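Phage-like element PBSX protein xkdM (Bacillus subtilis, PDB 2GUJ) is probably the tail tube protein of the defective phage PBSX, whose copies would stack into the inner tube of a contractile tail. Local coordinates at residues Thr105-Asn110 against Phe134-Val139; Thr8-Glu13 against Val91-Ser96; Thr58-Phe63 against Glu127-Phe132; Gly81-Phe86 against Phe111-Ile116. One frame throughout, in Å; residues are numbered along the deposited sequence.

Contacts 1, 2 and 3 join strands of one antiparallel sheet and are partly buried, while contact 4 fixes a loop to the start of helix 113-117 at one end of the molecule and is buried although far from the middle. Contact 1 lies nearest the middle, about 5 Å between its centre and that of the chain, and combines strand ladder with aromatic packing. Contacts 2 and 4, about 24 Å apart between centres on opposite sides of the chain's centre, both use an aspartate against a serine, but only contact 4 adds an aromatic pair. Contact 3 has a buried face and an exposed one; its F132 and F63 meet F111 of contact 4. F137 of contact 1 packs on I9 of contact 2.

Contact 1. Residues Thr105-Asn110 against Phe134-Val139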
loop_
_atom_site.group_PDB
_atom_site.type_symbol
_atom_site.label_atom_id
_atom_site.label_comp_id
_atom_site.label_asym_id
_atom_site.label_seq_id
_atom_site.Cartn_x
_atom_site.Cartn_y
_atom_site.Cartn_z
ATOM N N THR B 105 0.174 -1.400 -19.887
ATOM C CA THR B 105 1.362 -0.593 -19.734
ATOM C C THR B 105 1.012 0.418 -18.655
ATOM O O THR B 105 -0.160 0.736 -18.457
ATOM C CB THR B 105 1.729 0.135 -21.019
ATOM O OG1 THR B 105 0.980 1.348 -21.102
ATOM C CG2 THR B 105 1.438 -0.745 -22.237
ATOM N N LEU B 106 2.014 0.890 -17.926
ATOM C CA LEU B 106 1.790 1.882 -16.881
ATOM C C LEU B 106 2.687 3.040 -17.192
ATOM O O LEU B 106 3.873 3.036 -16.851
ATOM C CB LEU B 106 2.137 1.335 -15.499
ATOM C CG LEU B 106 1.046 0.474 -14.863
ATOM C CD1 LEU B 106 -0.275 1.233 -14.879
ATOM C CD2 LEU B 106 0.903 -0.811 -15.627
ATOM N N TYR B 107 2.124 4.041 -17.848
ATOM C CA TYR B 107 2.914 5.199 -18.201
ATOM C C TYR B 107 3.384 5.928 -16.978
ATOM O O TYR B 107 2.641 6.116 -16.019
ATOM C CB TYR B 107 2.120 6.127 -19.103
ATOM C CG TYR B 107 1.606 5.405 -20.313
ATOM C CD1 TYR B 107 2.339 4.364 -20.891
ATOM C CD2 TYR B 107 0.377 5.737 -20.869
ATOM C CE1 TYR B 107 1.856 3.668 -21.985
ATOM C CE2 TYR B 107 -0.118 5.048 -21.964
ATOM C CZ TYR B 107 0.625 4.008 -22.516
ATOM O OH TYR B 107 0.103 3.282 -23.561
ATOM N N ASP B 108 4.654 6.287 -17.024
ATOM C CA ASP B 108 5.317 7.008 -15.966
ATOM C C ASP B 108 5.275 6.429 -14.571
ATOM O O ASP B 108 5.117 7.169 -13.598
ATOM C CB ASP B 108 4.837 8.452 -15.955
ATOM C CG ASP B 108 5.728 9.342 -16.780
ATOM O OD1 ASP B 108 6.158 8.922 -17.879
ATOM O OD2 ASP B 108 6.009 10.462 -16.320
ATOM N N VAL B 109 5.410 5.109 -14.470
ATOM C CA VAL B 109 5.468 4.478 -13.160
ATOM C C VAL B 109 6.741 5.120 -12.620
ATOM O O VAL B 109 7.636 5.440 -13.401
ATOM C CB VAL B 109 5.681 2.948 -13.252
ATOM C CG1 VAL B 109 5.776 2.525 -14.710
ATOM C CG2 VAL B 109 6.947 2.545 -12.489
ATOM N N ASN B 110 6.841 5.300 -11.309
ATOM C CA ASN B 110 8.033 5.937 -10.758
ATOM C C ASN B 110 8.320 5.642 -9.296
ATOM O O ASN B 110 7.558 6.039 -8.422
ATOM C CB ASN B 110 7.899 7.441 -10.963
ATOM C CG ASN B 110 8.881 8.241 -10.126
ATOM O OD1 ASN B 110 9.942 7.742 -9.746
ATOM N ND2 ASN B 110 8.542 9.501 -9.854
ATOM N N PHE B 134 2.504 5.471 -10.972
ATOM C CA PHE B 134 2.324 5.696 -12.397
ATOM C C PHE B 134 1.448 6.918 -12.588
ATOM O O PHE B 134 0.765 7.325 -11.663
ATOM C CB PHE B 134 1.662 4.482 -13.038
ATOM C CG PHE B 134 0.308 4.170 -12.486
ATOM C CD1 PHE B 134 0.162 3.601 -11.223
ATOM C CD2 PHE B 134 -0.824 4.438 -13.238
ATOM C CE1 PHE B 134 -1.090 3.304 -10.723
ATOM C CE2 PHE B 134 -2.077 4.151 -12.756
ATOM C CZ PHE B 134 -2.215 3.579 -11.490
ATOM N N GLU B 135 1.476 7.510 -13.776
ATOM C CA GLU B 135 0.669 8.694 -14.049
ATOM C C GLU B 135 -0.411 8.382 -15.065
ATOM O O GLU B 135 -1.195 9.252 -15.431
ATOM C CB GLU B 135 1.546 9.833 -14.575
ATOM C CG GLU B 135 1.734 10.976 -13.609
ATOM C CD GLU B 135 2.217 10.507 -12.248
ATOM O OE1 GLU B 135 1.355 10.110 -11.426
ATOM O OE2 GLU B 135 3.453 10.534 -12.004
ATOM N N ASP B 136 -0.435 7.143 -15.533
ATOM C CA ASP B 136 -1.438 6.720 -16.497
ATOM C C ASP B 136 -1.251 5.233 -16.768
ATOM O O ASP B 136 -0.130 4.726 -16.723
ATOM C CB ASP B 136 -1.303 7.511 -17.792
ATOM C CG ASP B 136 -2.416 7.218 -18.748
ATOM O OD1 ASP B 136 -2.799 6.040 -18.833
ATOM O OD2 ASP B 136 -2.911 8.142 -19.422
ATOM N N PHE B 137 -2.352 4.543 -17.038
ATOM C CA PHE B 137 -2.328 3.114 -17.292
ATOM C C PHE B 137 -2.978 2.831 -18.634
ATOM O O PHE B 137 -3.637 3.702 -19.187
ATOM C CB PHE B 137 -3.065 2.404 -16.170
ATOM C CG PHE B 137 -4.457 1.989 -16.514
ATOM C CD1 PHE B 137 -4.696 0.723 -17.026
ATOM C CD2 PHE B 137 -5.530 2.842 -16.301
ATOM C CE1 PHE B 137 -5.984 0.298 -17.312
ATOM C CE2 PHE B 137 -6.822 2.428 -16.586
ATOM C CZ PHE B 137 -7.047 1.149 -17.094
ATOM N N ASP B 138 -2.825 1.613 -19.149
ATOM C CA ASP B 138 -3.369 1.310 -20.470
ATOM C C ASP B 138 -3.437 -0.197 -20.776
ATOM O O ASP B 138 -2.665 -0.987 -20.239
ATOM C CB ASP B 138 -2.474 2.001 -21.509
ATOM C CG ASP B 138 -3.094 2.067 -22.875
ATOM O OD1 ASP B 138 -3.661 1.048 -23.324
ATOM O OD2 ASP B 138 -2.990 3.144 -23.504
ATOM N N VAL B 139 -4.345 -0.592 -21.660
ATOM C CA VAL B 139 -4.481 -1.990 -22.048
ATOM C C VAL B 139 -4.656 -1.959 -23.554
ATOM O O VAL B 139 -5.719 -2.275 -24.071
ATOM C CB VAL B 139 -5.717 -2.619 -21.402
ATOM C CG1 VAL B 139 -5.816 -4.077 -21.781
ATOM C CG2 VAL B 139 -5.646 -2.446 -19.893
#
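The carbonyl oxygen of Y107 is gripped by two successive amides: E135 N gives it a nearly straight bond of 2.9 Å (161°) in the carbonyl plane, and D136 N a weak, bent one. Further along, the antiparallel ladder continues through T105 N to D138 O, also 2.9 Å, with D138 N returning a weak bond to T105 O. On the face carrying T105, Y107, D136 and D138, the phenol leans across towards D138, and Y107 OH donates to D138 OD2 at 3.1 Å from well above the carboxylate plane. D138 CG stands anti to the backbone N (chi1 -166°), which carries the carboxylate to the phenol; its pairing with T105 sets the two side chains side by side. The neighbouring acid, D136, runs beside the tyrosine ring, but its charge is probably balanced from outside the pair, by a salt bridge with R46.

On the face of L106 and F137 the packing is apolar. The ring of F134, from the loop before strand 136-138, comes under L106 CD1, 4.0 Å from the F134 ring centroid in a CH-pi contact, and L106 CD1 also touches F137 CB. F29 and L88 continue this packing around L106, while F137 reaches M47 of helix 44-47. A type II turn from L106 to V109 bends the chain just where the ladder ends. Strands 103-109 and 136-138 thus pair antiparallel in a curled sheet, consistent with the barrel of the phage tail tube family.

Contact 2. Residues Thr8-Glu13 against Val91-Ser96; sequences TISGKE and VLDDQS
This is a loose meeting of two strand ends at the margin of the sheet, where strand 9-11 runs up to the end of strand 86-92 and a few bonds from backbone and side chain hold them. The polar bonds gather at S10. The amide of D93 donates to S10 O at 3.2 Å, close to straight at 159° and in the carbonyl plane on a lone pair. From the same aspartate the carboxylate turns back over the serine: S10 OG donates to D93 OD1 at 2.6 Å, on the syn lone pair of OD1. D93 CG is placed between its own backbone N and carbonyl carbon (chi1 66°), and this folds the acid towards strand 9-11, where it can reach the serine hydroxyl. Backbone and side chain of one residue thus hold backbone and side chain of the other.

Beside this polar pair, L92 CD1 makes a distant contact, 4.5 Å, with I9 CG1. Both apolar side chains also rest on V104 of strand 103-109. At the far end V91 N makes weak, long bonds to K12 O and E13 O, as the chain turns its corner at K12 and E13. The carboxylate of E13 leads away to salt bridges with K27 and R15. Strand 9-11 has its regular partner in strand 21-33, through I9 with A31 and G11 with F29. The contact with 91-96 therefore joins the ends of strands 9-11 and 86-92 in a curled antiparallel sheet, consistent with the barrel expected of a phage tail tube protein.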
loop_
_atom_site.group_PDB
_atom_site.type_symbol
_atom_site.label_atom_id
_atom_site.label_comp_id
_atom_site.label_asym_id
_atom_site.label_seq_id
_atom_site.Cartn_x
_atom_site.Cartn_y
_atom_site.Cartn_z
ATOM N N THR B 8 -8.997 -1.815 -8.204
ATOM C CA THR B 8 -7.615 -2.239 -8.361
ATOM C C THR B 8 -7.282 -2.671 -9.794
ATOM O O THR B 8 -8.141 -2.628 -10.678
ATOM C CB THR B 8 -7.337 -3.376 -7.362
ATOM O OG1 THR B 8 -5.949 -3.716 -7.372
ATOM C CG2 THR B 8 -8.176 -4.599 -7.710
ATOM N N ILE B 9 -6.034 -3.079 -10.008
ATOM C CA ILE B 9 -5.536 -3.500 -11.317
ATOM C C ILE B 9 -4.183 -4.148 -11.101
ATOM O O ILE B 9 -3.314 -3.558 -10.453
ATOM C CB ILE B 9 -5.268 -2.311 -12.239
ATOM C CG1 ILE B 9 -4.570 -2.790 -13.522
ATOM C CG2 ILE B 9 -4.386 -1.318 -11.525
ATOM C CD1 ILE B 9 -4.172 -1.680 -14.470
ATOM N N SER B 10 -3.981 -5.337 -11.653
ATOM C CA SER B 10 -2.705 -6.004 -11.476
ATOM C C SER B 10 -2.405 -6.936 -12.632
ATOM O O SER B 10 -3.304 -7.356 -13.352
ATOM C CB SER B 10 -2.720 -6.803 -10.191
ATOM O OG SER B 10 -3.136 -8.114 -10.480
ATOM N N GLY B 11 -1.132 -7.268 -12.796
ATOM C CA GLY B 11 -0.754 -8.157 -13.870
ATOM C C GLY B 11 0.504 -8.966 -13.608
ATOM O O GLY B 11 1.438 -8.505 -12.955
ATOM N N LYS B 12 0.519 -10.187 -14.127
ATOM C CA LYS B 12 1.658 -11.085 -13.981
ATOM C C LYS B 12 2.870 -10.561 -14.757
ATOM O O LYS B 12 2.803 -9.523 -15.415
ATOM C CB LYS B 12 1.284 -12.475 -14.502
ATOM C CG LYS B 12 0.833 -13.493 -13.445
ATOM C CD LYS B 12 2.025 -14.337 -12.975
ATOM C CE LYS B 12 1.615 -15.661 -12.345
ATOM N NZ LYS B 12 2.819 -16.491 -12.093
ATOM N N GLU B 13 3.961 -11.314 -14.666
ATOM C CA GLU B 13 5.241 -11.022 -15.305
ATOM C C GLU B 13 5.268 -9.861 -16.285
ATOM O O GLU B 13 4.553 -9.867 -17.284
ATOM C CB GLU B 13 5.765 -12.281 -15.991
ATOM C CG GLU B 13 5.802 -13.481 -15.065
ATOM C CD GLU B 13 7.073 -14.305 -15.195
ATOM O OE1 GLU B 13 7.187 -15.304 -14.455
ATOM O OE2 GLU B 13 7.955 -13.965 -16.018
ATOM N N VAL B 91 1.785 -8.146 -18.447
ATOM C CA VAL B 91 0.656 -8.927 -18.933
ATOM C C VAL B 91 -0.481 -8.912 -17.914
ATOM O O VAL B 91 -0.317 -9.365 -16.785
ATOM C CB VAL B 91 1.046 -10.399 -19.175
ATOM C CG1 VAL B 91 -0.212 -11.228 -19.367
ATOM C CG2 VAL B 91 1.953 -10.519 -20.395
ATOM N N LEU B 92 -1.644 -8.421 -18.322
ATOM C CA LEU B 92 -2.783 -8.346 -17.420
ATOM C C LEU B 92 -3.184 -9.689 -16.823
ATOM O O LEU B 92 -3.128 -10.716 -17.498
ATOM C CB LEU B 92 -3.977 -7.734 -18.142
ATOM C CG LEU B 92 -5.094 -7.285 -17.208
ATOM C CD1 LEU B 92 -4.543 -6.460 -16.056
ATOM C CD2 LEU B 92 -6.088 -6.486 -18.010
ATOM N N ASP B 93 -3.583 -9.679 -15.553
ATOM C CA ASP B 93 -4.000 -10.904 -14.884
ATOM C C ASP B 93 -5.408 -10.800 -14.307
ATOM O O ASP B 93 -5.637 -11.123 -13.140
ATOM C CB ASP B 93 -3.010 -11.292 -13.769
ATOM C CG ASP B 93 -2.981 -10.289 -12.618
ATOM O OD1 ASP B 93 -3.961 -9.526 -12.456
ATOM O OD2 ASP B 93 -1.978 -10.283 -11.864
ATOM N N ASP B 94 -6.354 -10.335 -15.112
ATOM C CA ASP B 94 -7.730 -10.242 -14.641
ATOM C C ASP B 94 -8.310 -11.637 -14.865
ATOM O O ASP B 94 -8.404 -12.105 -16.000
ATOM C CB ASP B 94 -8.516 -9.198 -15.449
ATOM C CG ASP B 94 -9.795 -8.736 -14.739
ATOM O OD1 ASP B 94 -10.525 -9.602 -14.206
ATOM O OD2 ASP B 94 -10.066 -7.511 -14.725
ATOM N N GLN B 95 -8.672 -12.314 -13.784
ATOM C CA GLN B 95 -9.217 -13.658 -13.917
ATOM C C GLN B 95 -10.635 -13.647 -14.473
ATOM O O GLN B 95 -11.066 -14.618 -15.093
ATOM C CB GLN B 95 -9.186 -14.385 -12.573
ATOM C CG GLN B 95 -9.635 -15.839 -12.644
ATOM C CD GLN B 95 -9.009 -16.584 -13.811
ATOM O OE1 GLN B 95 -9.506 -16.523 -14.939
ATOM N NE2 GLN B 95 -7.903 -17.276 -13.551
ATOM N N SER B 96 -11.354 -12.548 -14.263
ATOM C CA SER B 96 -12.719 -12.441 -14.766
ATOM C C SER B 96 -12.744 -12.746 -16.260
ATOM O O SER B 96 -13.733 -13.259 -16.784
ATOM C CB SER B 96 -13.275 -11.040 -14.516
ATOM O OG SER B 96 -14.602 -10.942 -14.998
#

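Contact 3. Residues Thr58-Phe63 against Glu127-Phe132; sequences TGTATF and EEEVPF
Strands 58-63 and 129-132 run antiparallel with a marked twist, 141° between their directions and their axes 4.5 Å apart at closest approach, as neighbours in the curled sheet of this phage tail tube family. A61 and V130 form the central hydrogen-bonded pair: A61 N donates to V130 O at 3.0 Å and V130 N to A61 O at 2.8 Å. Beyond them F132 N makes a weak bond to G59 O.

The two faces differ sharply. On the one shared by A61, V130 and F132, the phenylalanine ring folds back over strand 58-63 because CG lies between its backbone N and carbonyl carbon (chi1 73°). One face of the ring covers the G59 backbone, where no side chain intervenes, with G59 C offset toward the rim, and A61 CB meets the ring edge at F132 CE2, 3.7 Å away. F63 crosses V130 at about a right angle, and both touch F111.

Across the sheet T60, T62, E129 and P131 form the more exposed face. T62 OG1 bonds to T28 O in strand 21-33, and the methyl group faces E128 and E129: T62 CG2 lies 3.4 Å from E129 CG.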
loop_
_atom_site.group_PDB
_atom_site.type_symbol
_atom_site.label_atom_id
_atom_site.label_comp_id
_atom_site.label_asym_id
_atom_site.label_seq_id
_atom_site.Cartn_x
_atom_site.Cartn_y
_atom_site.Cartn_z
ATOM N N THR B 58 -1.441 5.099 -7.638
ATOM C CA THR B 58 -0.343 4.560 -6.850
ATOM C C THR B 58 -0.327 3.059 -7.016
ATOM O O THR B 58 -1.167 2.500 -7.707
ATOM C CB THR B 58 -0.488 4.868 -5.368
ATOM O OG1 THR B 58 -0.672 6.279 -5.188
ATOM C CG2 THR B 58 0.777 4.434 -4.628
ATOM N N GLY B 59 0.632 2.403 -6.390
ATOM C CA GLY B 59 0.692 0.967 -6.519
ATOM C C GLY B 59 1.861 0.325 -5.813
ATOM O O GLY B 59 2.528 0.936 -4.972
ATOM N N THR B 60 2.109 -0.923 -6.180
ATOM C CA THR B 60 3.183 -1.693 -5.600
ATOM C C THR B 60 3.531 -2.823 -6.553
ATOM O O THR B 60 2.704 -3.251 -7.359
ATOM C CB THR B 60 2.755 -2.280 -4.244
ATOM O OG1 THR B 60 3.392 -3.554 -4.045
ATOM C CG2 THR B 60 1.244 -2.447 -4.190
ATOM N N ALA B 61 4.761 -3.300 -6.471
ATOM C CA ALA B 61 5.175 -4.376 -7.336
ATOM C C ALA B 61 6.453 -4.958 -6.799
ATOM O O ALA B 61 7.170 -4.297 -6.051
ATOM C CB ALA B 61 5.388 -3.851 -8.722
ATOM N N THR B 62 6.739 -6.197 -7.175
ATOM C CA THR B 62 7.954 -6.859 -6.725
ATOM C C THR B 62 8.812 -7.269 -7.907
ATOM O O THR B 62 8.309 -7.787 -8.904
ATOM C CB THR B 62 7.638 -8.113 -5.877
ATOM O OG1 THR B 62 6.495 -8.793 -6.417
ATOM C CG2 THR B 62 7.371 -7.713 -4.437
ATOM N N PHE B 63 10.112 -7.040 -7.800
ATOM C CA PHE B 63 11.001 -7.396 -8.885
ATOM C C PHE B 63 11.480 -8.837 -8.798
ATOM O O PHE B 63 11.579 -9.414 -7.709
ATOM C CB PHE B 63 12.191 -6.439 -8.923
ATOM C CG PHE B 63 11.813 -5.005 -9.202
ATOM C CD1 PHE B 63 11.126 -4.247 -8.251
ATOM C CD2 PHE B 63 12.154 -4.410 -10.414
ATOM C CE1 PHE B 63 10.787 -2.914 -8.502
ATOM C CE2 PHE B 63 11.819 -3.079 -10.673
ATOM C CZ PHE B 63 11.132 -2.329 -9.710
ATOM N N GLU B 127 12.190 -4.653 2.077
ATOM C CA GLU B 127 11.499 -5.790 1.478
ATOM C C GLU B 127 11.514 -5.727 -0.048
ATOM O O GLU B 127 12.118 -4.826 -0.625
ATOM C CB GLU B 127 10.047 -5.852 1.956
ATOM C CG GLU B 127 9.855 -6.279 3.404
ATOM C CD GLU B 127 8.406 -6.628 3.709
ATOM O OE1 GLU B 127 7.560 -5.707 3.748
ATOM O OE2 GLU B 127 8.115 -7.828 3.890
ATOM N N GLU B 128 10.836 -6.676 -0.697
ATOM C CA GLU B 128 10.792 -6.726 -2.159
ATOM C C GLU B 128 9.634 -5.953 -2.773
ATOM O O GLU B 128 9.677 -5.593 -3.949
ATOM C CB GLU B 128 10.725 -8.173 -2.647
ATOM C CG GLU B 128 11.871 -9.022 -2.184
ATOM C CD GLU B 128 12.189 -10.122 -3.165
ATOM O OE1 GLU B 128 11.286 -10.916 -3.499
ATOM O OE2 GLU B 128 13.348 -10.190 -3.611
ATOM N N GLU B 129 8.590 -5.710 -1.990
ATOM C CA GLU B 129 7.443 -4.974 -2.501
ATOM C C GLU B 129 7.774 -3.509 -2.560
ATOM O O GLU B 129 7.767 -2.822 -1.543
ATOM C CB GLU B 129 6.219 -5.179 -1.611
ATOM C CG GLU B 129 5.610 -6.561 -1.732
ATOM C CD GLU B 129 4.331 -6.690 -0.963
ATOM O OE1 GLU B 129 3.343 -6.026 -1.341
ATOM O OE2 GLU B 129 4.313 -7.449 0.025
ATOM N N VAL B 130 8.051 -3.018 -3.754
ATOM C CA VAL B 130 8.390 -1.624 -3.855
ATOM C C VAL B 130 7.236 -0.781 -4.315
ATOM O O VAL B 130 6.481 -1.177 -5.200
ATOM C CB VAL B 130 9.547 -1.411 -4.789
ATOM C CG1 VAL B 130 10.117 -0.025 -4.570
ATOM C CG2 VAL B 130 10.583 -2.491 -4.547
ATOM N N PRO B 131 7.070 0.391 -3.687
ATOM C CA PRO B 131 5.989 1.326 -4.026
ATOM C C PRO B 131 6.374 2.093 -5.272
ATOM O O PRO B 131 7.552 2.169 -5.605
ATOM C CB PRO B 131 5.912 2.235 -2.797
ATOM C CG PRO B 131 6.469 1.354 -1.676
ATOM C CD PRO B 131 7.648 0.718 -2.370
ATOM N N PHE B 132 5.398 2.653 -5.971
ATOM C CA PHE B 132 5.709 3.420 -7.167
ATOM C C PHE B 132 4.470 4.172 -7.559
ATOM O O PHE B 132 3.394 3.862 -7.064
ATOM C CB PHE B 132 6.175 2.490 -8.291
ATOM C CG PHE B 132 5.080 1.666 -8.898
ATOM C CD1 PHE B 132 4.104 2.259 -9.695
ATOM C CD2 PHE B 132 5.024 0.290 -8.683
ATOM C CE1 PHE B 132 3.087 1.504 -10.265
ATOM C CE2 PHE B 132 4.003 -0.478 -9.254
ATOM C CZ PHE B 132 3.033 0.132 -10.049
#

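Contact 4. Residues Gly81-Phe86 against Phe111-Ile116; sequences GSDPYF and FDSAKI
Polar bonds from S113 and one aromatic pair join the 81-86 loop, which begins at G81, the C-prime residue of the Schellman motif ending helix 68-79, to the first turn of helix 113-117, whose N-cap position is D112. The polar part centres on D83 OD1. S113 N, a first-turn amide, donates to it at 2.7 Å, almost straight (163°) and on the syn side of the carboxylate, somewhat out of its plane. S113 OG also lies 2.6 Å from D83 OD1 and 2.8 Å from S82 O; its single proton may serve either. A negative group here would probably be favoured by the helix dipole, although D112 OD1 stands 3.7 Å from D83 OD2, a like-charge neighbour. D83 CG sits beside its backbone N, anti to the carbonyl carbon (chi1 -77°), with OD1 turned to the helix.

The apolar part lies deeper. F111 and F86 make a T-shaped pair, the edge of F111 directed at the face of F86, with planes 74° apart. M74 of helix 68-79 and L16 of strand 14-18 help enclose F86, while I116, whose side chain comes from the direction opposite to that of F86, sets its CD1 4.0 Å from F86 CZ.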
loop_
_atom_site.group_PDB
_atom_site.type_symbol
_atom_site.label_atom_id
_atom_site.label_comp_id
_atom_site.label_asym_id
_atom_site.label_seq_id
_atom_site.Cartn_x
_atom_site.Cartn_y
_atom_site.Cartn_z
ATOM N N GLY B 81 20.105 13.087 -7.448
ATOM C CA GLY B 81 18.914 13.280 -6.652
ATOM C C GLY B 81 17.641 13.423 -7.434
ATOM O O GLY B 81 16.851 14.337 -7.199
ATOM N N SER B 82 17.432 12.522 -8.378
ATOM C CA SER B 82 16.214 12.572 -9.155
ATOM C C SER B 82 15.634 11.183 -9.327
ATOM O O SER B 82 16.328 10.181 -9.164
ATOM C CB SER B 82 16.467 13.217 -10.517
ATOM O OG SER B 82 15.971 14.545 -10.544
ATOM N N ASP B 83 14.342 11.138 -9.622
ATOM C CA ASP B 83 13.652 9.885 -9.846
ATOM C C ASP B 83 13.202 9.890 -11.285
ATOM O O ASP B 83 12.483 10.787 -11.721
ATOM C CB ASP B 83 12.452 9.744 -8.923
ATOM C CG ASP B 83 12.855 9.377 -7.515
ATOM O OD1 ASP B 83 13.780 8.545 -7.369
ATOM O OD2 ASP B 83 12.240 9.908 -6.559
ATOM N N PRO B 84 13.632 8.881 -12.050
ATOM C CA PRO B 84 13.307 8.718 -13.467
ATOM C C PRO B 84 11.919 8.130 -13.695
ATOM O O PRO B 84 11.324 7.561 -12.785
ATOM C CB PRO B 84 14.404 7.779 -13.943
ATOM C CG PRO B 84 14.539 6.849 -12.783
ATOM C CD PRO B 84 14.525 7.797 -11.593
ATOM N N TYR B 85 11.416 8.276 -14.914
ATOM C CA TYR B 85 10.114 7.744 -15.273
ATOM C C TYR B 85 10.255 6.511 -16.147
ATOM O O TYR B 85 10.595 6.622 -17.324
ATOM C CB TYR B 85 9.304 8.760 -16.064
ATOM C CG TYR B 85 8.678 9.869 -15.267
ATOM C CD1 TYR B 85 8.074 9.624 -14.037
ATOM C CD2 TYR B 85 8.626 11.163 -15.777
ATOM C CE1 TYR B 85 7.434 10.647 -13.335
ATOM C CE2 TYR B 85 7.986 12.183 -15.083
ATOM C CZ TYR B 85 7.395 11.916 -13.863
ATOM O OH TYR B 85 6.791 12.925 -13.160
ATOM N N PHE B 86 9.996 5.340 -15.589
ATOM C CA PHE B 86 10.083 4.124 -16.377
ATOM C C PHE B 86 8.674 3.788 -16.877
ATOM O O PHE B 86 7.676 4.290 -16.346
ATOM C CB PHE B 86 10.608 2.955 -15.538
ATOM C CG PHE B 86 11.466 3.363 -14.376
ATOM C CD1 PHE B 86 10.985 4.244 -13.414
ATOM C CD2 PHE B 86 12.734 2.821 -14.210
ATOM C CE1 PHE B 86 11.749 4.578 -12.291
ATOM C CE2 PHE B 86 13.510 3.144 -13.090
ATOM C CZ PHE B 86 13.014 4.028 -12.129
ATOM N N PHE B 111 9.424 4.948 -9.032
ATOM C CA PHE B 111 9.815 4.626 -7.655
ATOM C C PHE B 111 10.852 5.605 -7.140
ATOM O O PHE B 111 11.248 6.539 -7.831
ATOM C CB PHE B 111 10.464 3.251 -7.538
ATOM C CG PHE B 111 10.058 2.294 -8.594
ATOM C CD1 PHE B 111 10.562 2.406 -9.889
ATOM C CD2 PHE B 111 9.167 1.270 -8.296
ATOM C CE1 PHE B 111 10.181 1.500 -10.880
ATOM C CE2 PHE B 111 8.773 0.358 -9.263
ATOM C CZ PHE B 111 9.277 0.465 -10.564
ATOM N N ASP B 112 11.294 5.367 -5.912
ATOM C CA ASP B 112 12.327 6.185 -5.300
ATOM C C ASP B 112 13.623 5.450 -5.641
ATOM O O ASP B 112 13.789 4.270 -5.322
ATOM C CB ASP B 112 12.114 6.265 -3.780
ATOM C CG ASP B 112 13.179 7.104 -3.070
ATOM O OD1 ASP B 112 13.363 8.295 -3.404
ATOM O OD2 ASP B 112 13.838 6.571 -2.156
ATOM N N SER B 113 14.521 6.151 -6.317
ATOM C CA SER B 113 15.795 5.581 -6.732
ATOM C C SER B 113 16.414 4.728 -5.641
ATOM O O SER B 113 16.545 3.513 -5.784
ATOM C CB SER B 113 16.748 6.705 -7.090
ATOM O OG SER B 113 16.117 7.603 -7.973
ATOM N N ALA B 114 16.799 5.397 -4.557
ATOM C CA ALA B 114 17.414 4.755 -3.406
ATOM C C ALA B 114 16.741 3.431 -3.106
ATOM O O ALA B 114 17.402 2.391 -2.990
ATOM C CB ALA B 114 17.312 5.661 -2.191
ATOM N N LYS B 115 15.419 3.480 -2.969
ATOM C CA LYS B 115 14.641 2.279 -2.677
ATOM C C LYS B 115 15.029 1.146 -3.612
ATOM O O LYS B 115 15.020 -0.020 -3.216
ATOM C CB LYS B 115 13.143 2.571 -2.795
ATOM C CG LYS B 115 12.511 3.150 -1.514
ATOM C CD LYS B 115 11.225 3.905 -1.825
ATOM C CE LYS B 115 10.286 3.074 -2.696
ATOM N NZ LYS B 115 9.036 3.797 -3.071
ATOM N N ILE B 116 15.378 1.485 -4.849
ATOM C CA ILE B 116 15.780 0.459 -5.795
ATOM C C ILE B 116 17.231 0.020 -5.601
ATOM O O ILE B 116 17.524 -1.176 -5.625
ATOM C CB ILE B 116 15.600 0.913 -7.236
ATOM C CG1 ILE B 116 14.236 1.568 -7.403
ATOM C CG2 ILE B 116 15.677 -0.295 -8.158
ATOM C CD1 ILE B 116 14.012 2.139 -8.791
#